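Local coordinates for protein inulin fructotransferase (Bacillus sp. snu-7, PDB 2INV) that cleaves inulin by intramolecular fructosyl transfer, releasing a cyclic difructose anhydride, and works as a trimer of right-handed parallel beta-helices, at residues A[191-196]-A[214-219]; A[234-239]-A[260-265]; A[136-141]-A[171-176]; A[207-212]-A[223-228]. All blocks are in the same frame, centred on the assembly; numbering follows the deposited sequence.

Contact 1. Residues A[191-196]-A[214-219]; sequences GADALR and AGQATI. With FRU (beta-D-fructofuranose), chain E.
Ala214 O rests against Gly191 CA and receives a weak bond from Ala192 N, where two neighbouring coils of the right-handed parallel beta-helix pair. Gly215 brings its CA to 3.1 Å from Ala192 O; a CB on this residue would point close to that oxygen. The same carbonyl takes Gln216 N at 3.0 Å, in the carbonyl plane. Gln216 O in turn is gripped from opposite faces by Ala194 N and by the hydroxyl OG1 of Thr218, the latter at 3.1 Å. Gln216 CB lies 3.6 Å from Asp193 OD1. With CG anti to the backbone N (chi1 179°), the Asp193 carboxylate is held out toward the sugar. FRU O4 donates to its OD1 at 2.7 Å and FRU O3 to its OD2 at 2.6 Å. Thr218 turns CG2 onto Leu195 CB, 3.7 Å away; a glycine at this position would probably leave Gln216 O without its second donor and Leu195 less well packed. Ile219 N closes the pairing on Leu195 O at 2.9 Å, while its side chain runs beside that of Arg196, whose guanidinium reaches Asp199 of the second subunit. Asp193 thus accepts two sugar hydroxyls, with Arg134, salt-bridged to OD2, and Gln216 completing the pocket.

Contact 2. Residues A[234-239]-A[260-265]; sequences LLAENH and TGCNRC
Thr260, His239 and Cys262 carry most of this contact, which joins two successive coils of the parallel beta-helix where the strands give way to a turn. Thr260 is held through its backbone: its N donates to Ala236 O at 2.9 Å, and its O takes Asn238 N at 3.0 Å. Its OG1 lies anti to its own N (chi1 170°), which sets CG2 alongside Glu237 CG, 3.7 Å off, the two side chains pointing the same way. This arrangement suits threonine, whose methyl packs while its hydroxyl turns to Asn284 and to a water that donates to both Thr260 OG1 and Asn238 OD1. The next residue, Gly261, has positive phi, and a CB there would collide with Asn238 OD1.

His239 gives its backbone to the turn. Its O accepts Asn263 N at 2.9 Å and has Cys265 SG 3.4 Å away, while its imidazole leads away to Leu211 and Thr218. Its own N-H points at Cys262 SG, 3.5 Å distant, in a nearly straight bond of 165°.

Cys262 SG sits beside its own backbone N (chi1 -55°), a rotation that carries the sulfur against the opposite chain, 3.7 Å from Ala236 CB. Nearer still is Ala236 O, 3.1 Å from Cys262 SG. With an alanine here, the His239 N-H would probably lose its acceptor and a gap would open beside Ala236 CB. The cysteine sulfur thus packs on the Ala236 methyl and accepts the His239 N-H, satisfying an amide where the ordinary backbone pairing is interrupted by the turn.

Contact 3. Residues A[136-141]-A[171-176]; sequences SGIVFR and DSFHIT. With 2PO (phosphonate), chain G.
Ile138 lies squarely over one face of the Phe173 ring, its CB 3.7 Å from the ring centroid and 13° off the normal, while its CD1 reaches Phe173 CZ at 3.4 Å. Further along, Ile175 CD1 meets Phe140 CD2 at 3.5 Å, and both Phe173 and Phe140 also touch Val127 in the interior. On the other surface Val139 CG2 packs against His174 CB. Beyond it, Arg141 CG lies between its backbone N and carbonyl carbon (chi1 72°), laying the chain beside Thr176. Thr176 CG2 lies over one guanidinium face, toward the rim; O1P of the phosphonate stands over the opposite face, also toward the rim, 3.7 Å from Arg141 CZ.

Parallel pairing of strands 139-141 and 174-176 sets this register: His174 N donates to Ile138 O at 3.0 Å, Phe140 N to His174 O, and Thr176 N to Phe140 O. Before them Gly137 N donates to Asp171 O at 3.0 Å; the positive phi of Gly137 favours glycine. A water spans Ser136 OG and Asp171 OD2, and Ser136 OG hydrogen-bonds Phe89 O of the second subunit. Arg141 also packs on Arg141 of the third subunit. Such gathered arginines are consistent with an anion site at the subunit junction, where the phosphonate would offset their positive charge.

Contact 4. Residues A[207-212]-A[223-228]; sequences NCVELT and NHMGAG
Val209 and Cys208 meet Met225 across the interior of the right-handed parallel beta-helix, where two faces of a single coil look at each other. The strands 207-211 and 224-226 run at 116°, with axes 7.5 Å apart at closest approach. No hydrogen bond links the two segments; their backbones instead pair with neighbouring coils, Cys208 with Leu187 and Val232, for instance.

The apolar contacts centre on Met225, present as selenomethionine. Its SE lies 3.9 Å from Val209 CG2 and 4.0 Å from Cys208 CB, and the Val209 and Met225 side chains cross at about a right angle. An unbranched, flexible chain suits this place: with CG opposite the carbonyl carbon (chi1 -62°), the extended chi2 carries SE to the valine methyl, and the bend at chi3 turns CE. Ile202 of the preceding coil and Leu249 of the following one add to the same core.

The small residues make the remaining contacts. Gly226 lies about 4 Å from a bound fructofuranose by nearest atoms, and the compact Ala227 puts its CB 3.8 Å from Cys208 SG. A polar atom also meets that sulfur, which lies beside its own backbone N: Gly226 O stands 3.3 Å from Cys208 SG.

All four contacts belong to one right-handed parallel beta-helix. Contact 3 comes first along the chain; contacts 1 and 4 interleave, their segments alternating; contact 2 follows. Contacts 3, 1 and 2 join successive coils along one side, with centres about 11 Å apart from 3 to 1 and about 10 Å from 1 to 2, and all three touch the second subunit. Contact 4 instead spans the interior of one coil; its centre is about 15 Å from that of contact 1 and about 14 Å from that of contact 2. Strand 207-211 knits these together, pairing with both 185-193 and 232-240. The stacked coils thus carry a fructose site at contact 1, while contact 4 lies close to another bound sugar.

Contact 1. Residues A[191-196]-A[214-219]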
loop_
_atom_site.group_PDB
_atom_site.type_symbol
_atom_site.label_atom_id
_atom_site.label_comp_id
_atom_site.label_asym_id
_atom_site.label_seq_id
_atom_site.Cartn_x
_atom_site.Cartn_y
_atom_site.Cartn_z
ATOM N N GLY A 191 -23.115 -2.048 -0.930
ATOM C CA GLY A 191 -23.052 -3.068 0.104
ATOM C C GLY A 191 -21.760 -3.860 0.125
ATOM O O GLY A 191 -21.769 -5.086 0.211
ATOM N N ALA A 192 -20.644 -3.145 0.041
ATOM C CA ALA A 192 -19.323 -3.764 0.049
ATOM C C ALA A 192 -18.901 -4.092 1.477
ATOM O O ALA A 192 -19.157 -3.336 2.411
ATOM C CB ALA A 192 -18.311 -2.837 -0.597
ATOM N N ASP A 193 -18.252 -5.237 1.625
ATOM C CA ASP A 193 -17.796 -5.742 2.907
ATOM C C ASP A 193 -16.425 -6.388 2.680
ATOM O O ASP A 193 -16.303 -7.334 1.904
ATOM C CB ASP A 193 -18.854 -6.737 3.407
ATOM C CG ASP A 193 -18.501 -7.377 4.734
ATOM O OD1 ASP A 193 -17.626 -6.852 5.463
ATOM O OD2 ASP A 193 -19.120 -8.419 5.062
ATOM N N ALA A 194 -15.401 -5.846 3.340
ATOM C CA ALA A 194 -14.025 -6.332 3.215
ATOM C C ALA A 194 -13.552 -6.182 1.776
ATOM O O ALA A 194 -12.752 -6.983 1.283
ATOM C CB ALA A 194 -13.932 -7.787 3.645
ATOM N N LEU A 195 -14.066 -5.151 1.113
ATOM C CA LEU A 195 -13.716 -4.869 -0.266
ATOM C C LEU A 195 -12.340 -4.255 -0.363
ATOM O O LEU A 195 -11.882 -3.547 0.538
ATOM C CB LEU A 195 -14.708 -3.893 -0.903
ATOM C CG LEU A 195 -14.231 -3.264 -2.225
ATOM C CD1 LEU A 195 -14.254 -4.305 -3.329
ATOM C CD2 LEU A 195 -15.117 -2.087 -2.584
ATOM N N ARG A 196 -11.679 -4.538 -1.471
ATOM C CA ARG A 196 -10.380 -3.968 -1.686
ATOM C C ARG A 196 -10.258 -3.397 -3.072
ATOM O O ARG A 196 -10.457 -4.085 -4.080
ATOM C CB ARG A 196 -9.291 -4.986 -1.466
ATOM C CG ARG A 196 -8.624 -4.809 -0.130
ATOM C CD ARG A 196 -7.637 -5.895 0.043
ATOM N NE ARG A 196 -8.311 -7.179 -0.043
ATOM C CZ ARG A 196 -7.694 -8.311 -0.358
ATOM N NH1 ARG A 196 -6.390 -8.310 -0.621
ATOM N NH2 ARG A 196 -8.375 -9.446 -0.396
ATOM N N ALA A 214 -24.124 0.962 1.728
ATOM C CA ALA A 214 -23.512 0.887 3.051
ATOM C C ALA A 214 -22.266 0.028 2.918
ATOM O O ALA A 214 -22.087 -0.651 1.895
ATOM C CB ALA A 214 -24.481 0.263 4.040
ATOM N N GLY A 215 -21.403 0.054 3.929
ATOM C CA GLY A 215 -20.196 -0.740 3.845
ATOM C C GLY A 215 -19.522 -1.061 5.162
ATOM O O GLY A 215 -19.789 -0.446 6.194
ATOM N N GLN A 216 -18.629 -2.040 5.104
ATOM C CA GLN A 216 -17.863 -2.482 6.261
ATOM C C GLN A 216 -16.423 -2.828 5.903
ATOM O O GLN A 216 -16.153 -3.386 4.840
ATOM C CB GLN A 216 -18.511 -3.703 6.907
ATOM C CG GLN A 216 -19.952 -3.506 7.333
ATOM C CD GLN A 216 -20.064 -2.752 8.632
ATOM O OE1 GLN A 216 -21.096 -2.140 8.928
ATOM N NE2 GLN A 216 -18.992 -2.775 9.416
ATOM N N ALA A 217 -15.519 -2.500 6.825
ATOM C CA ALA A 217 -14.084 -2.740 6.703
ATOM C C ALA A 217 -13.580 -2.863 5.273
ATOM O O ALA A 217 -13.077 -3.907 4.859
ATOM C CB ALA A 217 -13.705 -3.976 7.487
ATOM N N THR A 218 -13.693 -1.768 4.535
ATOM C CA THR A 218 -13.254 -1.715 3.157
ATOM C C THR A 218 -11.938 -0.952 3.106
ATOM O O THR A 218 -11.667 -0.114 3.964
ATOM C CB THR A 218 -14.315 -1.010 2.291
ATOM O OG1 THR A 218 -15.512 -1.800 2.273
ATOM C CG2 THR A 218 -13.810 -0.824 0.872
ATOM N N ILE A 219 -11.117 -1.256 2.108
ATOM C CA ILE A 219 -9.834 -0.589 1.944
ATOM C C ILE A 219 -9.702 -0.037 0.542
ATOM O O ILE A 219 -9.936 -0.746 -0.439
ATOM C CB ILE A 219 -8.641 -1.545 2.175
ATOM C CG1 ILE A 219 -8.613 -2.039 3.625
ATOM C CG2 ILE A 219 -7.343 -0.829 1.833
ATOM C CD1 ILE A 219 -7.536 -3.062 3.887
HETATM C C1 FRU E . -19.117 -11.070 10.509
HETATM C C2 FRU E . -19.457 -9.571 10.110
HETATM C C3 FRU E . -18.852 -9.127 8.747
HETATM C C4 FRU E . -18.500 -7.633 8.924
HETATM C C5 FRU E . -18.229 -7.557 10.399
HETATM C C6 FRU E . -19.070 -6.616 11.116
HETATM O O1 FRU E . -18.026 -11.239 10.290
HETATM O O2 FRU E . -20.846 -9.416 10.313
HETATM O O3 FRU E . -19.193 -9.414 7.413
HETATM O O4 FRU E . -17.438 -7.216 8.085
HETATM O O5 FRU E . -18.642 -8.833 11.001
HETATM O O6 FRU E . -19.006 -5.919 12.137
#

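Contact 2. Residues A[234-239]-A[260-265]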
loop_
_atom_site.group_PDB
_atom_site.type_symbol
_atom_site.label_atom_id
_atom_site.label_comp_id
_atom_site.label_asym_id
_atom_site.label_seq_id
_atom_site.Cartn_x
_atom_site.Cartn_y
_atom_site.Cartn_z
ATOM N N LEU A 234 -13.843 9.709 -4.997
ATOM C CA LEU A 234 -14.108 8.587 -4.103
ATOM C C LEU A 234 -15.332 8.972 -3.284
ATOM O O LEU A 234 -15.353 10.013 -2.620
ATOM C CB LEU A 234 -12.936 8.318 -3.166
ATOM C CG LEU A 234 -13.230 7.253 -2.102
ATOM C CD1 LEU A 234 -13.531 5.912 -2.755
ATOM C CD2 LEU A 234 -12.038 7.137 -1.169
ATOM N N LEU A 235 -16.362 8.141 -3.358
ATOM C CA LEU A 235 -17.603 8.385 -2.644
ATOM C C LEU A 235 -17.939 7.196 -1.753
ATOM O O LEU A 235 -17.824 6.043 -2.176
ATOM C CB LEU A 235 -18.719 8.628 -3.661
ATOM C CG LEU A 235 -20.179 8.548 -3.217
ATOM C CD1 LEU A 235 -20.482 9.585 -2.148
ATOM C CD2 LEU A 235 -21.063 8.762 -4.434
ATOM N N ALA A 236 -18.344 7.475 -0.517
ATOM C CA ALA A 236 -18.689 6.410 0.414
ATOM C C ALA A 236 -20.004 6.701 1.129
ATOM O O ALA A 236 -20.183 7.772 1.709
ATOM C CB ALA A 236 -17.577 6.234 1.419
ATOM N N GLU A 237 -20.921 5.737 1.098
ATOM C CA GLU A 237 -22.223 5.913 1.727
ATOM C C GLU A 237 -22.462 4.981 2.901
ATOM O O GLU A 237 -22.492 3.758 2.751
ATOM C CB GLU A 237 -23.342 5.725 0.700
ATOM C CG GLU A 237 -23.243 6.677 -0.489
ATOM C CD GLU A 237 -24.423 6.548 -1.431
ATOM O OE1 GLU A 237 -25.128 5.514 -1.368
ATOM O OE2 GLU A 237 -24.622 7.459 -2.261
ATOM N N ASN A 238 -22.637 5.578 4.074
ATOM C CA ASN A 238 -22.905 4.828 5.296
ATOM C C ASN A 238 -21.909 3.691 5.478
ATOM O O ASN A 238 -22.288 2.538 5.692
ATOM C CB ASN A 238 -24.336 4.296 5.249
ATOM C CG ASN A 238 -25.323 5.359 4.806
ATOM O OD1 ASN A 238 -25.417 6.430 5.415
ATOM N ND2 ASN A 238 -26.059 5.076 3.733
ATOM N N HIS A 239 -20.630 4.039 5.370
ATOM C CA HIS A 239 -19.545 3.088 5.537
ATOM C C HIS A 239 -19.011 3.187 6.939
ATOM O O HIS A 239 -19.058 4.244 7.570
ATOM C CB HIS A 239 -18.409 3.354 4.551
ATOM C CG HIS A 239 -18.454 2.484 3.338
ATOM N ND1 HIS A 239 -17.523 1.498 3.091
ATOM C CD2 HIS A 239 -19.316 2.454 2.293
ATOM C CE1 HIS A 239 -17.806 0.903 1.945
ATOM N NE2 HIS A 239 -18.889 1.464 1.442
ATOM N N THR A 260 -20.822 10.271 2.988
ATOM C CA THR A 260 -22.089 10.741 3.506
ATOM C C THR A 260 -22.503 9.745 4.567
ATOM O O THR A 260 -22.673 8.557 4.299
ATOM C CB THR A 260 -23.224 10.913 2.457
ATOM O OG1 THR A 260 -24.460 11.147 3.155
ATOM C CG2 THR A 260 -23.358 9.695 1.576
ATOM N N GLY A 261 -22.618 10.250 5.789
ATOM C CA GLY A 261 -23.021 9.429 6.912
ATOM C C GLY A 261 -22.125 8.242 7.220
ATOM O O GLY A 261 -22.621 7.202 7.648
ATOM N N CYS A 262 -20.822 8.358 6.986
ATOM C CA CYS A 262 -19.933 7.249 7.299
ATOM C C CYS A 262 -19.454 7.480 8.726
ATOM O O CYS A 262 -19.360 8.627 9.172
ATOM C CB CYS A 262 -18.746 7.215 6.334
ATOM S SG CYS A 262 -19.217 7.155 4.595
ATOM N N ASN A 263 -19.156 6.404 9.447
ATOM C CA ASN A 263 -18.695 6.551 10.823
ATOM C C ASN A 263 -17.420 5.758 11.061
ATOM O O ASN A 263 -17.222 4.691 10.488
ATOM C CB ASN A 263 -19.770 6.074 11.806
ATOM C CG ASN A 263 -21.065 6.841 11.669
ATOM O OD1 ASN A 263 -21.081 8.074 11.673
ATOM N ND2 ASN A 263 -22.167 6.114 11.547
ATOM N N ARG A 264 -16.561 6.289 11.921
ATOM C CA ARG A 264 -15.306 5.639 12.262
ATOM C C ARG A 264 -14.455 5.220 11.071
ATOM O O ARG A 264 -13.901 4.117 11.059
ATOM C CB ARG A 264 -15.564 4.398 13.112
ATOM C CG ARG A 264 -16.244 4.662 14.420
ATOM C CD ARG A 264 -17.603 4.003 14.441
ATOM N NE ARG A 264 -18.485 4.704 15.363
ATOM C CZ ARG A 264 -19.809 4.641 15.340
ATOM N NH1 ARG A 264 -20.422 3.898 14.440
ATOM N NH2 ARG A 264 -20.517 5.347 16.208
ATOM N N CYS A 265 -14.345 6.076 10.064
ATOM C CA CYS A 265 -13.524 5.732 8.911
ATOM C C CYS A 265 -12.224 6.498 9.046
ATOM O O CYS A 265 -12.089 7.330 9.958
ATOM C CB CYS A 265 -14.229 6.106 7.604
ATOM S SG CYS A 265 -15.786 5.233 7.335
HETATM O O HOH W 1 -25.664 8.755 3.953
#

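Contact 3. Residues A[136-141]-A[171-176]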
loop_
_atom_site.group_PDB
_atom_site.type_symbol
_atom_site.label_atom_id
_atom_site.label_comp_id
_atom_site.label_asym_id
_atom_site.label_seq_id
_atom_site.Cartn_x
_atom_site.Cartn_y
_atom_site.Cartn_z
ATOM N N SER A 136 -19.078 -13.711 -3.186
ATOM C CA SER A 136 -17.813 -13.555 -2.518
ATOM C C SER A 136 -16.617 -13.888 -3.385
ATOM O O SER A 136 -16.710 -14.641 -4.344
ATOM C CB SER A 136 -17.808 -14.424 -1.257
ATOM O OG SER A 136 -16.698 -14.119 -0.430
ATOM N N GLY A 137 -15.486 -13.307 -3.006
ATOM C CA GLY A 137 -14.224 -13.527 -3.690
ATOM C C GLY A 137 -14.067 -13.157 -5.153
ATOM O O GLY A 137 -13.159 -13.659 -5.816
ATOM N N ILE A 138 -14.924 -12.290 -5.683
ATOM C CA ILE A 138 -14.782 -11.916 -7.090
ATOM C C ILE A 138 -13.626 -10.940 -7.268
ATOM O O ILE A 138 -13.487 -9.971 -6.518
ATOM C CB ILE A 138 -16.079 -11.323 -7.658
ATOM C CG1 ILE A 138 -17.176 -12.397 -7.606
ATOM C CG2 ILE A 138 -15.857 -10.873 -9.095
ATOM C CD1 ILE A 138 -18.518 -11.942 -8.100
ATOM N N VAL A 139 -12.801 -11.221 -8.272
ATOM C CA VAL A 139 -11.618 -10.432 -8.567
ATOM C C VAL A 139 -11.586 -9.900 -10.006
ATOM O O VAL A 139 -11.751 -10.668 -10.960
ATOM C CB VAL A 139 -10.349 -11.287 -8.310
ATOM C CG1 VAL A 139 -9.106 -10.452 -8.550
ATOM C CG2 VAL A 139 -10.380 -11.833 -6.897
ATOM N N PHE A 140 -11.369 -8.592 -10.151
ATOM C CA PHE A 140 -11.276 -7.936 -11.457
ATOM C C PHE A 140 -9.877 -7.355 -11.501
ATOM O O PHE A 140 -9.574 -6.448 -10.722
ATOM C CB PHE A 140 -12.264 -6.779 -11.560
ATOM C CG PHE A 140 -13.668 -7.190 -11.886
ATOM C CD1 PHE A 140 -14.061 -7.445 -13.197
ATOM C CD2 PHE A 140 -14.611 -7.291 -10.874
ATOM C CE1 PHE A 140 -15.375 -7.787 -13.485
ATOM C CE2 PHE A 140 -15.925 -7.634 -11.153
ATOM C CZ PHE A 140 -16.307 -7.881 -12.468
ATOM N N ARG A 141 -9.019 -7.833 -12.396
ATOM C CA ARG A 141 -7.684 -7.276 -12.395
ATOM C C ARG A 141 -6.902 -7.216 -13.691
ATOM O O ARG A 141 -7.102 -7.987 -14.627
ATOM C CB ARG A 141 -6.836 -8.007 -11.361
ATOM C CG ARG A 141 -6.484 -9.411 -11.768
ATOM C CD ARG A 141 -5.791 -10.150 -10.650
ATOM N NE ARG A 141 -4.519 -9.529 -10.301
ATOM C CZ ARG A 141 -3.737 -9.956 -9.315
ATOM N NH1 ARG A 141 -4.103 -11.004 -8.583
ATOM N NH2 ARG A 141 -2.590 -9.342 -9.060
ATOM N N ASP A 171 -18.950 -9.902 -0.566
ATOM C CA ASP A 171 -17.944 -10.092 0.450
ATOM C C ASP A 171 -16.598 -10.460 -0.137
ATOM O O ASP A 171 -16.485 -11.297 -1.024
ATOM C CB ASP A 171 -18.356 -11.147 1.470
ATOM C CG ASP A 171 -17.418 -11.178 2.658
ATOM O OD1 ASP A 171 -16.903 -10.095 3.027
ATOM O OD2 ASP A 171 -17.187 -12.267 3.230
ATOM N N SER A 172 -15.583 -9.783 0.380
ATOM C CA SER A 172 -14.195 -9.974 0.001
ATOM C C SER A 172 -13.897 -9.762 -1.480
ATOM O O SER A 172 -13.156 -10.542 -2.082
ATOM C CB SER A 172 -13.737 -11.368 0.418
ATOM O OG SER A 172 -12.342 -11.377 0.651
ATOM N N PHE A 173 -14.449 -8.711 -2.079
ATOM C CA PHE A 173 -14.167 -8.458 -3.485
ATOM C C PHE A 173 -12.793 -7.820 -3.580
ATOM O O PHE A 173 -12.326 -7.193 -2.619
ATOM C CB PHE A 173 -15.238 -7.554 -4.094
ATOM C CG PHE A 173 -16.429 -8.311 -4.635
ATOM C CD1 PHE A 173 -16.801 -9.531 -4.080
ATOM C CD2 PHE A 173 -17.190 -7.796 -5.673
ATOM C CE1 PHE A 173 -17.912 -10.224 -4.549
ATOM C CE2 PHE A 173 -18.302 -8.479 -6.151
ATOM C CZ PHE A 173 -18.669 -9.697 -5.589
ATOM N N HIS A 174 -12.143 -7.995 -4.729
ATOM C CA HIS A 174 -10.811 -7.451 -4.957
ATOM C C HIS A 174 -10.749 -6.820 -6.344
ATOM O O HIS A 174 -11.019 -7.482 -7.356
ATOM C CB HIS A 174 -9.784 -8.579 -4.838
ATOM C CG HIS A 174 -8.373 -8.115 -4.661
ATOM N ND1 HIS A 174 -8.022 -6.783 -4.607
ATOM C CD2 HIS A 174 -7.227 -8.812 -4.470
ATOM C CE1 HIS A 174 -6.723 -6.680 -4.394
ATOM N NE2 HIS A 174 -6.217 -7.895 -4.307
ATOM N N ILE A 175 -10.402 -5.536 -6.379
ATOM C CA ILE A 175 -10.303 -4.785 -7.627
ATOM C C ILE A 175 -8.903 -4.182 -7.708
ATOM O O ILE A 175 -8.656 -3.130 -7.119
ATOM C CB ILE A 175 -11.305 -3.611 -7.648
ATOM C CG1 ILE A 175 -12.737 -4.117 -7.435
ATOM C CG2 ILE A 175 -11.180 -2.842 -8.958
ATOM C CD1 ILE A 175 -13.239 -5.049 -8.529
ATOM N N THR A 176 -7.984 -4.832 -8.415
ATOM C CA THR A 176 -6.632 -4.291 -8.495
ATOM C C THR A 176 -5.964 -4.287 -9.874
ATOM O O THR A 176 -6.332 -5.040 -10.764
ATOM C CB THR A 176 -5.708 -5.006 -7.482
ATOM O OG1 THR A 176 -4.408 -4.407 -7.516
ATOM C CG2 THR A 176 -5.594 -6.486 -7.817
HETATM P P 2PO G . -0.260 -11.419 -11.236
HETATM O O1P 2PO G . -1.452 -12.398 -10.907
HETATM O O2P 2PO G . -0.593 -10.730 -12.628
HETATM O O3P 2PO G . 1.118 -11.975 -11.105
HETATM O O HOH W 2 -18.291 -14.579 2.285
#

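Contact 4. Residues A[207-212]-A[223-228]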
loop_
_atom_site.group_PDB
_atom_site.type_symbol
_atom_site.label_atom_id
_atom_site.label_comp_id
_atom_site.label_asym_id
_atom_site.label_seq_id
_atom_site.Cartn_x
_atom_site.Cartn_y
_atom_site.Cartn_z
ATOM N N ASN A 207 -17.081 9.730 -12.867
ATOM C CA ASN A 207 -17.007 9.302 -11.478
ATOM C C ASN A 207 -16.000 8.161 -11.430
ATOM O O ASN A 207 -15.945 7.349 -12.347
ATOM C CB ASN A 207 -18.364 8.788 -10.994
ATOM C CG ASN A 207 -19.463 9.820 -11.128
ATOM O OD1 ASN A 207 -19.924 10.109 -12.230
ATOM N ND2 ASN A 207 -19.889 10.386 -10.002
ATOM N N CYS A 208 -15.215 8.083 -10.361
ATOM C CA CYS A 208 -14.215 7.029 -10.245
ATOM C C CYS A 208 -14.652 5.845 -9.367
ATOM O O CYS A 208 -14.859 4.742 -9.882
ATOM C CB CYS A 208 -12.894 7.636 -9.749
ATOM S SG CYS A 208 -12.205 8.840 -10.913
ATOM N N VAL A 209 -14.765 6.050 -8.056
ATOM C CA VAL A 209 -15.185 4.963 -7.178
ATOM C C VAL A 209 -16.377 5.361 -6.312
ATOM O O VAL A 209 -16.316 6.309 -5.531
ATOM C CB VAL A 209 -14.039 4.481 -6.269
ATOM C CG1 VAL A 209 -14.550 3.391 -5.331
ATOM C CG2 VAL A 209 -12.897 3.945 -7.110
ATOM N N GLU A 210 -17.460 4.603 -6.453
ATOM C CA GLU A 210 -18.697 4.856 -5.719
ATOM C C GLU A 210 -19.125 3.692 -4.820
ATOM O O GLU A 210 -19.638 2.675 -5.301
ATOM C CB GLU A 210 -19.826 5.177 -6.706
ATOM C CG GLU A 210 -19.622 6.477 -7.470
ATOM C CD GLU A 210 -20.645 6.663 -8.576
ATOM O OE1 GLU A 210 -20.311 6.364 -9.745
ATOM O OE2 GLU A 210 -21.788 7.091 -8.282
ATOM N N LEU A 211 -18.914 3.853 -3.516
ATOM C CA LEU A 211 -19.286 2.835 -2.538
ATOM C C LEU A 211 -20.608 3.265 -1.919
ATOM O O LEU A 211 -20.654 3.962 -0.899
ATOM C CB LEU A 211 -18.206 2.727 -1.474
ATOM C CG LEU A 211 -16.819 2.667 -2.110
ATOM C CD1 LEU A 211 -15.748 2.670 -1.034
ATOM C CD2 LEU A 211 -16.713 1.433 -2.990
ATOM N N THR A 212 -21.685 2.840 -2.566
ATOM C CA THR A 212 -23.038 3.188 -2.167
ATOM C C THR A 212 -23.720 2.200 -1.230
ATOM O O THR A 212 -23.163 1.161 -0.890
ATOM C CB THR A 212 -23.897 3.362 -3.423
ATOM O OG1 THR A 212 -23.885 2.140 -4.174
ATOM C CG2 THR A 212 -23.322 4.475 -4.293
ATOM N N ASN A 223 -4.216 3.942 -5.037
ATOM C CA ASN A 223 -4.849 4.272 -6.312
ATOM C C ASN A 223 -4.565 5.683 -6.836
ATOM O O ASN A 223 -4.276 6.602 -6.068
ATOM C CB ASN A 223 -6.369 4.102 -6.216
ATOM C CG ASN A 223 -6.780 2.729 -5.717
ATOM O OD1 ASN A 223 -6.693 1.732 -6.590
ATOM N ND2 ASN A 223 -7.167 2.565 -4.557
ATOM N N HIS A 224 -4.663 5.823 -8.161
ATOM C CA HIS A 224 -4.467 7.082 -8.895
ATOM C C HIS A 224 -5.859 7.501 -9.394
ATOM O O HIS A 224 -6.421 6.809 -10.242
ATOM C CB HIS A 224 -3.600 6.847 -10.140
ATOM C CG HIS A 224 -2.119 6.967 -9.920
ATOM N ND1 HIS A 224 -1.502 8.157 -9.599
ATOM C CD2 HIS A 224 -1.118 6.061 -10.069
ATOM C CE1 HIS A 224 -0.191 7.982 -9.563
ATOM N NE2 HIS A 224 0.068 6.720 -9.845
HETATM N N MSE A 225 -6.435 8.600 -8.904
HETATM C CA MSE A 225 -7.782 8.985 -9.386
HETATM C C MSE A 225 -7.986 10.440 -9.818
HETATM O O MSE A 225 -7.490 11.384 -9.190
HETATM C CB MSE A 225 -8.861 8.692 -8.336
HETATM C CG MSE A 225 -8.995 7.224 -7.963
HETATM SE SE MSE A 225 -10.442 6.996 -6.713
HETATM C CE MSE A 225 -9.612 5.767 -5.509
ATOM N N GLY A 226 -8.775 10.591 -10.878
ATOM C CA GLY A 226 -9.129 11.888 -11.426
ATOM C C GLY A 226 -10.525 11.736 -12.010
ATOM O O GLY A 226 -10.733 10.946 -12.933
ATOM N N ALA A 227 -11.486 12.483 -11.475
ATOM C CA ALA A 227 -12.876 12.385 -11.930
ATOM C C ALA A 227 -13.362 13.538 -12.805
ATOM O O ALA A 227 -12.599 14.124 -13.581
ATOM C CB ALA A 227 -13.793 12.246 -10.730
ATOM N N GLY A 228 -14.655 13.839 -12.693
ATOM C CA GLY A 228 -15.237 14.921 -13.464
ATOM C C GLY A 228 -15.958 15.941 -12.595
ATOM O O GLY A 228 -16.428 15.620 -11.497
#